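Local coordinates for protein O-methyltransferase (Coxiella burnetii, PDB 3TR6) that probably transfers a methyl group from S-adenosylmethionine to an oxygen atom of an acceptor, in the manner of metal-dependent class I O-methyltransferases, at residues L24-L29 and T48-A53; I69-F74 and D127-L132; I146-D149 and L155-E158. One frame throughout, in Å; residues are numbered along the deposited sequence.

Contact 1. Residues L24-L29 and T48-A53. With SAH (S-adenosyl-L-homocysteine), chain C.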
# COMPACT_ATOMS: atom_id res chain seq x y z
N LEU A 24 2.16 11.77 -7.46
CA LEU A 24 0.75 12.17 -7.61
C LEU A 24 0.35 12.41 -9.06
O LEU A 24 0.81 13.36 -9.68
CB LEU A 24 0.44 13.41 -6.76
CG LEU A 24 -0.99 13.96 -6.89
CD1 LEU A 24 -2.00 12.94 -6.40
CD2 LEU A 24 -1.12 15.27 -6.13
N ARG A 25 -0.53 11.56 -9.57
CA ARG A 25 -1.03 11.68 -10.94
C ARG A 25 -2.53 11.97 -10.92
O ARG A 25 -3.33 11.14 -11.36
CB ARG A 25 -0.81 10.38 -11.71
CG ARG A 25 0.63 9.93 -11.86
CD ARG A 25 0.65 8.60 -12.58
NE ARG A 25 2.00 8.16 -12.96
CZ ARG A 25 2.24 7.07 -13.67
NH1 ARG A 25 1.24 6.31 -14.09
NH2 ARG A 25 3.49 6.74 -13.98
N GLU A 26 -2.91 13.13 -10.40
CA GLU A 26 -4.32 13.46 -10.24
C GLU A 26 -5.00 13.74 -11.58
O GLU A 26 -4.55 14.60 -12.34
CB GLU A 26 -4.49 14.66 -9.31
CG GLU A 26 -5.91 14.86 -8.82
CD GLU A 26 -6.06 16.10 -7.97
OE1 GLU A 26 -6.92 16.11 -7.06
OE2 GLU A 26 -5.31 17.07 -8.20
N PRO A 27 -6.08 13.01 -11.88
CA PRO A 27 -6.85 13.27 -13.10
C PRO A 27 -7.49 14.65 -13.02
O PRO A 27 -8.06 15.00 -11.98
CB PRO A 27 -7.93 12.19 -13.07
CG PRO A 27 -7.38 11.11 -12.18
CD PRO A 27 -6.59 11.84 -11.14
N PRO A 28 -7.39 15.44 -14.10
CA PRO A 28 -7.88 16.82 -14.12
C PRO A 28 -9.30 16.95 -13.58
O PRO A 28 -9.60 17.93 -12.89
CB PRO A 28 -7.82 17.20 -15.60
CG PRO A 28 -7.54 15.93 -16.35
CD PRO A 28 -6.81 15.05 -15.39
N LEU A 29 -10.16 15.99 -13.88
CA LEU A 29 -11.54 16.05 -13.40
C LEU A 29 -11.61 16.02 -11.88
O LEU A 29 -12.39 16.75 -11.27
CB LEU A 29 -12.38 14.92 -14.00
CG LEU A 29 -13.87 14.94 -13.66
CD1 LEU A 29 -14.70 14.47 -14.84
CD2 LEU A 29 -14.17 14.10 -12.42
N THR A 48 -11.03 13.29 0.79
CA THR A 48 -9.93 12.34 0.72
C THR A 48 -8.71 12.97 0.07
O THR A 48 -8.82 13.65 -0.96
CB THR A 48 -10.34 11.07 -0.05
OG1 THR A 48 -11.43 10.43 0.63
CG2 THR A 48 -9.18 10.09 -0.14
N ALA A 49 -7.54 12.75 0.67
CA ALA A 49 -6.29 13.24 0.12
C ALA A 49 -6.04 12.64 -1.26
O ALA A 49 -6.20 11.43 -1.46
CB ALA A 49 -5.13 12.92 1.06
N PRO A 50 -5.65 13.48 -2.23
CA PRO A 50 -5.42 13.01 -3.60
C PRO A 50 -4.48 11.80 -3.62
O PRO A 50 -4.73 10.85 -4.36
CB PRO A 50 -4.76 14.21 -4.27
CG PRO A 50 -5.29 15.38 -3.53
CD PRO A 50 -5.44 14.93 -2.10
N GLU A 51 -3.44 11.83 -2.81
CA GLU A 51 -2.45 10.75 -2.80
C GLU A 51 -3.00 9.48 -2.16
O GLU A 51 -2.65 8.38 -2.58
CB GLU A 51 -1.16 11.19 -2.09
CG GLU A 51 -1.32 11.52 -0.62
CD GLU A 51 -1.63 12.98 -0.37
OE1 GLU A 51 -2.32 13.59 -1.21
OE2 GLU A 51 -1.18 13.52 0.66
N GLN A 52 -3.86 9.62 -1.16
CA GLN A 52 -4.47 8.45 -0.53
C GLN A 52 -5.46 7.79 -1.48
O GLN A 52 -5.51 6.57 -1.60
CB GLN A 52 -5.17 8.82 0.78
CG GLN A 52 -5.58 7.60 1.59
CD GLN A 52 -6.45 7.94 2.78
OE1 GLN A 52 -7.66 8.10 2.65
NE2 GLN A 52 -5.84 8.03 3.96
N ALA A 53 -6.26 8.62 -2.16
CA ALA A 53 -7.22 8.13 -3.14
C ALA A 53 -6.51 7.38 -4.26
O ALA A 53 -7.00 6.37 -4.75
CB ALA A 53 -8.02 9.28 -3.70
N SAH C . -14.54 9.71 1.08
CA SAH C . -15.08 11.04 1.08
CB SAH C . -15.04 11.66 2.47
CG SAH C . -16.37 11.85 3.16
SD SAH C . -16.38 12.77 4.69
C SAH C . -14.31 11.90 0.14
O SAH C . -14.39 13.16 0.25
OXT SAH C . -13.59 11.39 -0.76
C5' SAH C . -17.68 12.17 5.76
C4' SAH C . -18.96 11.94 5.16
O4' SAH C . -19.71 10.97 5.97
C3' SAH C . -19.76 13.18 5.14
O3' SAH C . -20.12 13.46 3.85
C2' SAH C . -20.95 12.88 5.95
O2' SAH C . -22.07 13.44 5.39
C1' SAH C . -21.03 11.40 5.91
N9 SAH C . -21.82 10.76 6.96
C8 SAH C . -21.90 11.15 8.25
N7 SAH C . -22.72 10.29 8.88
C5 SAH C . -23.15 9.36 8.00
C6 SAH C . -24.00 8.26 8.10
N6 SAH C . -24.62 7.91 9.33
N1 SAH C . -24.22 7.52 6.99
C2 SAH C . -23.65 7.83 5.82
N3 SAH C . -22.84 8.89 5.70
C4 SAH C . -22.57 9.66 6.77
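The first turn of helix 50-63, which starts two residues after the cofactor-binding T48, is covered by the loop leading into helix 28-40, with L24 and E26 both laid against P50. L24 makes the apolar part. Its CG stands anti to the backbone N (chi1 177°), which sends CD1 across to P50 CB at 3.7 Å; the same methyl lies 4.0 Å from E51 N. E26 reaches the proline with an extended chain, and its OE1 comes to 4.0 Å from P50 CG. That is plain contact, for the polar end of E26 is engaged by others: OE1 accepts from Y77 OH and OE2 forms a salt bridge with R34. E51 OE2 is hydrogen-bonded to Y16 and to T8 of the second subunit. Two residues before P50, T48 faces the ligand. Its OG1 donates to SAH OXT at 2.7 Å, and its backbone N makes a weak bond to SAH O at 3.4 Å, so one residue reaches both oxygens of the ligand carboxylate, firmly only through OG1. A49 is the N-cap between these two jobs, and its O receives A53 N at 2.9 Å. Helix 77-83 lies against T48, P50 and A53, R34 of helix 28-40 touches P50, and N7 of the second subunit packs on A49, P50 and E51.

Contact 2. Residues I69-F74 and D127-L132. With SAH (S-adenosyl-L-homocysteine), chain C.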
# COMPACT_ATOMS: atom_id res chain seq x y z
N ILE A 69 -17.48 -0.96 -2.08
CA ILE A 69 -18.34 -0.07 -1.31
C ILE A 69 -17.56 1.15 -0.84
O ILE A 69 -16.43 1.03 -0.36
CB ILE A 69 -18.97 -0.77 -0.10
CG1 ILE A 69 -19.70 -2.05 -0.52
CG2 ILE A 69 -19.94 0.18 0.59
CD1 ILE A 69 -20.41 -2.75 0.62
N ASP A 70 -18.17 2.31 -0.98
CA ASP A 70 -17.56 3.56 -0.57
C ASP A 70 -18.41 4.20 0.52
O ASP A 70 -19.44 4.81 0.23
CB ASP A 70 -17.42 4.49 -1.78
CG ASP A 70 -16.88 5.86 -1.42
OD1 ASP A 70 -15.68 5.96 -1.10
OD2 ASP A 70 -17.66 6.84 -1.47
N ILE A 71 -18.00 4.03 1.77
CA ILE A 71 -18.74 4.58 2.90
C ILE A 71 -18.32 6.02 3.23
O ILE A 71 -17.24 6.25 3.77
CB ILE A 71 -18.58 3.70 4.16
CG1 ILE A 71 -18.96 2.25 3.84
CG2 ILE A 71 -19.43 4.24 5.29
CD1 ILE A 71 -18.89 1.33 5.04
N GLY A 72 -19.19 6.97 2.90
CA GLY A 72 -18.90 8.38 3.10
C GLY A 72 -18.60 9.07 1.78
O GLY A 72 -17.44 9.26 1.42
N THR A 73 -19.65 9.46 1.07
CA THR A 73 -19.52 10.00 -0.28
C THR A 73 -18.95 11.42 -0.30
O THR A 73 -18.07 11.72 -1.10
CB THR A 73 -20.88 10.05 -1.00
OG1 THR A 73 -21.59 8.83 -0.77
CG2 THR A 73 -20.68 10.24 -2.50
N PHE A 74 -19.47 12.27 0.57
CA PHE A 74 -19.19 13.70 0.50
C PHE A 74 -19.46 14.17 -0.93
O PHE A 74 -20.55 13.96 -1.45
CB PHE A 74 -17.75 14.00 0.91
CG PHE A 74 -17.50 15.46 1.19
CD1 PHE A 74 -18.55 16.31 1.50
CD2 PHE A 74 -16.21 15.97 1.14
CE1 PHE A 74 -18.32 17.65 1.76
CE2 PHE A 74 -15.98 17.31 1.40
CZ PHE A 74 -17.03 18.16 1.71
N ASP A 127 -27.75 1.45 7.85
CA ASP A 127 -28.93 0.84 7.24
C ASP A 127 -28.61 0.15 5.91
O ASP A 127 -29.04 -0.97 5.67
CB ASP A 127 -30.03 1.88 7.04
CG ASP A 127 -30.53 2.47 8.35
OD1 ASP A 127 -30.32 1.84 9.41
OD2 ASP A 127 -31.13 3.56 8.31
N THR A 128 -27.86 0.84 5.06
CA THR A 128 -27.45 0.30 3.77
C THR A 128 -26.68 -1.01 3.93
O THR A 128 -26.87 -1.95 3.17
CB THR A 128 -26.59 1.30 2.99
OG1 THR A 128 -27.34 2.50 2.76
CG2 THR A 128 -26.15 0.72 1.66
N LEU A 129 -25.81 -1.06 4.94
CA LEU A 129 -25.01 -2.25 5.19
C LEU A 129 -25.86 -3.41 5.70
O LEU A 129 -25.61 -4.57 5.36
CB LEU A 129 -23.88 -1.96 6.18
CG LEU A 129 -22.77 -1.01 5.72
CD1 LEU A 129 -21.63 -1.03 6.72
CD2 LEU A 129 -22.28 -1.39 4.34
N ALA A 130 -26.86 -3.10 6.51
CA ALA A 130 -27.73 -4.14 7.07
C ALA A 130 -28.67 -4.68 6.00
O ALA A 130 -28.97 -5.88 5.98
CB ALA A 130 -28.52 -3.60 8.25
N GLU A 131 -29.12 -3.82 5.10
CA GLU A 131 -29.92 -4.26 3.97
C GLU A 131 -29.12 -5.22 3.11
O GLU A 131 -29.60 -6.30 2.78
CB GLU A 131 -30.40 -3.08 3.13
CG GLU A 131 -31.41 -2.20 3.85
CD GLU A 131 -31.67 -0.88 3.12
OE1 GLU A 131 -31.13 -0.71 2.00
OE2 GLU A 131 -32.39 -0.02 3.67
N LEU A 132 -27.90 -4.82 2.77
CA LEU A 132 -27.03 -5.66 1.95
C LEU A 132 -26.87 -7.07 2.53
O LEU A 132 -26.95 -8.05 1.80
CB LEU A 132 -25.66 -5.00 1.76
CG LEU A 132 -25.60 -3.80 0.81
CD1 LEU A 132 -24.19 -3.24 0.73
CD2 LEU A 132 -26.11 -4.19 -0.57
N SAH C . -14.54 9.71 1.08
CA SAH C . -15.08 11.04 1.08
CB SAH C . -15.04 11.66 2.47
CG SAH C . -16.37 11.85 3.16
SD SAH C . -16.38 12.77 4.69
C SAH C . -14.31 11.90 0.14
O SAH C . -14.39 13.16 0.25
OXT SAH C . -13.59 11.39 -0.76
C5' SAH C . -17.68 12.17 5.76
C4' SAH C . -18.96 11.94 5.16
O4' SAH C . -19.71 10.97 5.97
C3' SAH C . -19.76 13.18 5.14
O3' SAH C . -20.12 13.46 3.85
C2' SAH C . -20.95 12.88 5.95
O2' SAH C . -22.07 13.44 5.39
C1' SAH C . -21.03 11.40 5.91
N9 SAH C . -21.82 10.76 6.96
C8 SAH C . -21.90 11.15 8.25
N7 SAH C . -22.72 10.29 8.88
C5 SAH C . -23.15 9.36 8.00
C6 SAH C . -24.00 8.26 8.10
N6 SAH C . -24.62 7.91 9.33
N1 SAH C . -24.22 7.52 6.99
C2 SAH C . -23.65 7.83 5.82
N3 SAH C . -22.84 8.89 5.70
C4 SAH C . -22.57 9.66 6.77
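L129, on the helix 127-132, is the side chain that meets both isoleucines, I69 and I71, of the strand 69-71. Its CB stays back, 6.1 Å from I71 CD1. CG comes closer, 4.6 Å from I71 CD1, and there the chain forks. CD1 continues to I71 CD1 at 4.0 Å, the two methyls meeting tip to tip, while CD2 lies 4.4 Å from I69 CD1. One turn along, L132 sends its CD1 to the same I69 CD1 at 3.8 Å, again end on, so I69 CD1 meets both leucines. Both isoleucines put CG1 beside the backbone N (I69 and I71 chi1 -54°) and run on extended, which carries each CD1 out to the helix. Only methyl carbons make this seam; L163 of helix 153-163 also packs on both leucines. Where the strand ends the chain turns to the ligand: G72, at a positive phi of 106°, offers its O to SAH N in a weak bond of 3.0 Å, and F74 lays CB beside SAH CG, with SAH O at its ring edge. The short axes of strand and helix are 11.3 Å apart and run at 153°, the near-antiparallel packing of a Rossmann-like methyltransferase, and the sequence from D70 to F74 opens its glycine-rich motif I, which runs on beyond F74 after the first strand.

Contact 3. Residues I146-D149 and L155-E158. With NI (nickel (II) ion), chain B; SAH (S-adenosyl-L-homocysteine), chain C.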
# COMPACT_ATOMS: atom_id res chain seq x y z
N ILE A 146 -13.94 2.73 4.33
CA ILE A 146 -14.71 3.31 5.42
C ILE A 146 -14.23 4.72 5.75
O ILE A 146 -13.13 4.90 6.27
CB ILE A 146 -14.60 2.46 6.69
CG1 ILE A 146 -15.07 1.02 6.42
CG2 ILE A 146 -15.38 3.10 7.83
CD1 ILE A 146 -14.83 0.07 7.56
N ASP A 147 -15.06 5.71 5.45
CA ASP A 147 -14.67 7.11 5.62
C ASP A 147 -15.88 8.01 5.87
O ASP A 147 -16.08 9.01 5.17
CB ASP A 147 -13.87 7.57 4.40
CG ASP A 147 -13.30 8.96 4.56
OD1 ASP A 147 -12.88 9.56 3.55
OD2 ASP A 147 -13.28 9.46 5.70
N ALA A 148 -16.68 7.66 6.86
CA ALA A 148 -17.86 8.45 7.23
C ALA A 148 -17.77 8.94 8.67
O ALA A 148 -16.70 9.34 9.13
CB ALA A 148 -19.12 7.63 7.02
N ASP A 149 -18.89 8.92 9.38
CA ASP A 149 -18.89 9.32 10.79
C ASP A 149 -18.00 8.39 11.60
O ASP A 149 -18.19 7.17 11.60
CB ASP A 149 -20.32 9.36 11.35
CG ASP A 149 -21.13 8.12 10.98
OD1 ASP A 149 -21.19 7.78 9.78
OD2 ASP A 149 -21.70 7.49 11.89
N LEU A 155 -18.54 -0.44 14.11
CA LEU A 155 -19.73 -1.00 13.48
C LEU A 155 -19.49 -1.27 11.99
O LEU A 155 -19.63 -2.41 11.54
CB LEU A 155 -20.93 -0.06 13.64
CG LEU A 155 -22.20 -0.48 12.90
CD1 LEU A 155 -22.71 -1.82 13.41
CD2 LEU A 155 -23.27 0.59 13.02
N TYR A 156 -19.14 -0.23 11.25
CA TYR A 156 -18.87 -0.34 9.81
C TYR A 156 -17.81 -1.39 9.50
O TYR A 156 -17.90 -2.10 8.50
CB TYR A 156 -18.44 1.00 9.24
CG TYR A 156 -19.46 2.10 9.37
CD1 TYR A 156 -20.82 1.82 9.38
CD2 TYR A 156 -19.06 3.43 9.47
CE1 TYR A 156 -21.75 2.83 9.50
CE2 TYR A 156 -19.99 4.44 9.58
CZ TYR A 156 -21.33 4.14 9.60
OH TYR A 156 -22.24 5.16 9.72
N TYR A 157 -16.79 -1.47 10.36
CA TYR A 157 -15.72 -2.44 10.19
C TYR A 157 -16.28 -3.84 10.34
O TYR A 157 -16.06 -4.71 9.50
CB TYR A 157 -14.63 -2.19 11.24
CG TYR A 157 -13.51 -3.21 11.26
CD1 TYR A 157 -12.44 -3.11 10.38
CD2 TYR A 157 -13.52 -4.26 12.16
CE1 TYR A 157 -11.41 -4.03 10.40
CE2 TYR A 157 -12.50 -5.20 12.19
CZ TYR A 157 -11.44 -5.08 11.30
OH TYR A 157 -10.42 -6.00 11.32
N GLU A 158 -17.02 -4.04 11.43
CA GLU A 158 -17.62 -5.34 11.74
C GLU A 158 -18.55 -5.80 10.63
O GLU A 158 -18.56 -6.97 10.25
CB GLU A 158 -18.38 -5.25 13.07
CG GLU A 158 -18.13 -6.43 13.98
CD GLU A 158 -16.66 -6.64 14.26
OE1 GLU A 158 -15.97 -5.65 14.57
OE2 GLU A 158 -16.19 -7.79 14.17
NI NI B . -11.34 11.15 5.55
N SAH C . -14.54 9.71 1.08
CA SAH C . -15.08 11.04 1.08
CB SAH C . -15.04 11.66 2.47
CG SAH C . -16.37 11.85 3.16
SD SAH C . -16.38 12.77 4.69
C SAH C . -14.31 11.90 0.14
O SAH C . -14.39 13.16 0.25
OXT SAH C . -13.59 11.39 -0.76
C5' SAH C . -17.68 12.17 5.76
C4' SAH C . -18.96 11.94 5.16
O4' SAH C . -19.71 10.97 5.97
C3' SAH C . -19.76 13.18 5.14
O3' SAH C . -20.12 13.46 3.85
C2' SAH C . -20.95 12.88 5.95
O2' SAH C . -22.07 13.44 5.39
C1' SAH C . -21.03 11.40 5.91
N9 SAH C . -21.82 10.76 6.96
C8 SAH C . -21.90 11.15 8.25
N7 SAH C . -22.72 10.29 8.88
C5 SAH C . -23.15 9.36 8.00
C6 SAH C . -24.00 8.26 8.10
N6 SAH C . -24.62 7.91 9.33
N1 SAH C . -24.22 7.52 6.99
C2 SAH C . -23.65 7.83 5.82
N3 SAH C . -22.84 8.89 5.70
C4 SAH C . -22.57 9.66 6.77
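The ring of Y156 and the carboxylate of D149 are the flat groups that meet here, their planes 79° apart. D149 OD1 lies at the ring's edge, in its plane, where Y156 OH donates to it over 2.8 Å; the acceptor uses its syn lone pair, on the side of OD2. That second oxygen is held by N152 ND2, so the carboxylate is gripped at both ends. D149 chi1 of 46° puts CG between the backbone N and the carbonyl carbon, and this turns the group in toward the tyrosine and the adenine of the ligand. OD1 also approaches SAH N7, though at this resolution the closeness carries little weight. Two aliphatic groups approach the ring obliquely: A148 CB, 4.2 Å from Y156 CE2, and I146 CG2, 4.0 Å from Y156 CD2. I146 CD1 reaches the helix backbone, 3.7 Å from Y157 CA. The ring of Y157 meets F197 edge-to-face, and its hydroxyl is bonded to D204.

D147 takes the opposite course, its side chain pointing away from helix 155-158 toward the ligand and the metal. OD1 accepts a bond from SAH N at 3.0 Å, and OD2 binds the nickel at 2.6 Å. D173 OD2 is a second ligand of the ion, and N174 belongs to the same site. One carboxylate thus ties the amino group of the cofactor product to the metal, while D149 and Y156 lie by the N6/N7 edge of its adenine. The nickel stands 5.4 Å from SAH SD, the atom that would carry the methyl group; as in catechol O-methyltransferase and its relatives, a metal so placed probably brings the acceptor oxygen close to the transferable methyl.

In the fold
The three contacts come in series along the chain, contact 1 closing before contact 2 opens and contact 2 before contact 3, and all touch the one SAH. Contacts 2 and 3 are neighbours, centres about 9 Å apart, built on the adjacent parallel strands 67-71 and 141-146; I71 O and D147 N, 2.8 Å apart, probably hydrogen-bond, and L129 CD1 meets Y156 CD1. Contact 1 lies across the chain's centre, about 22 Å from each by centres, but T48 OG1 comes to 3.4 Å from D147 OD1. The ligand therefore spans from the strand ends of the Rossmann-like sheet to T48, just before helix 50-63, where the second subunit also packs.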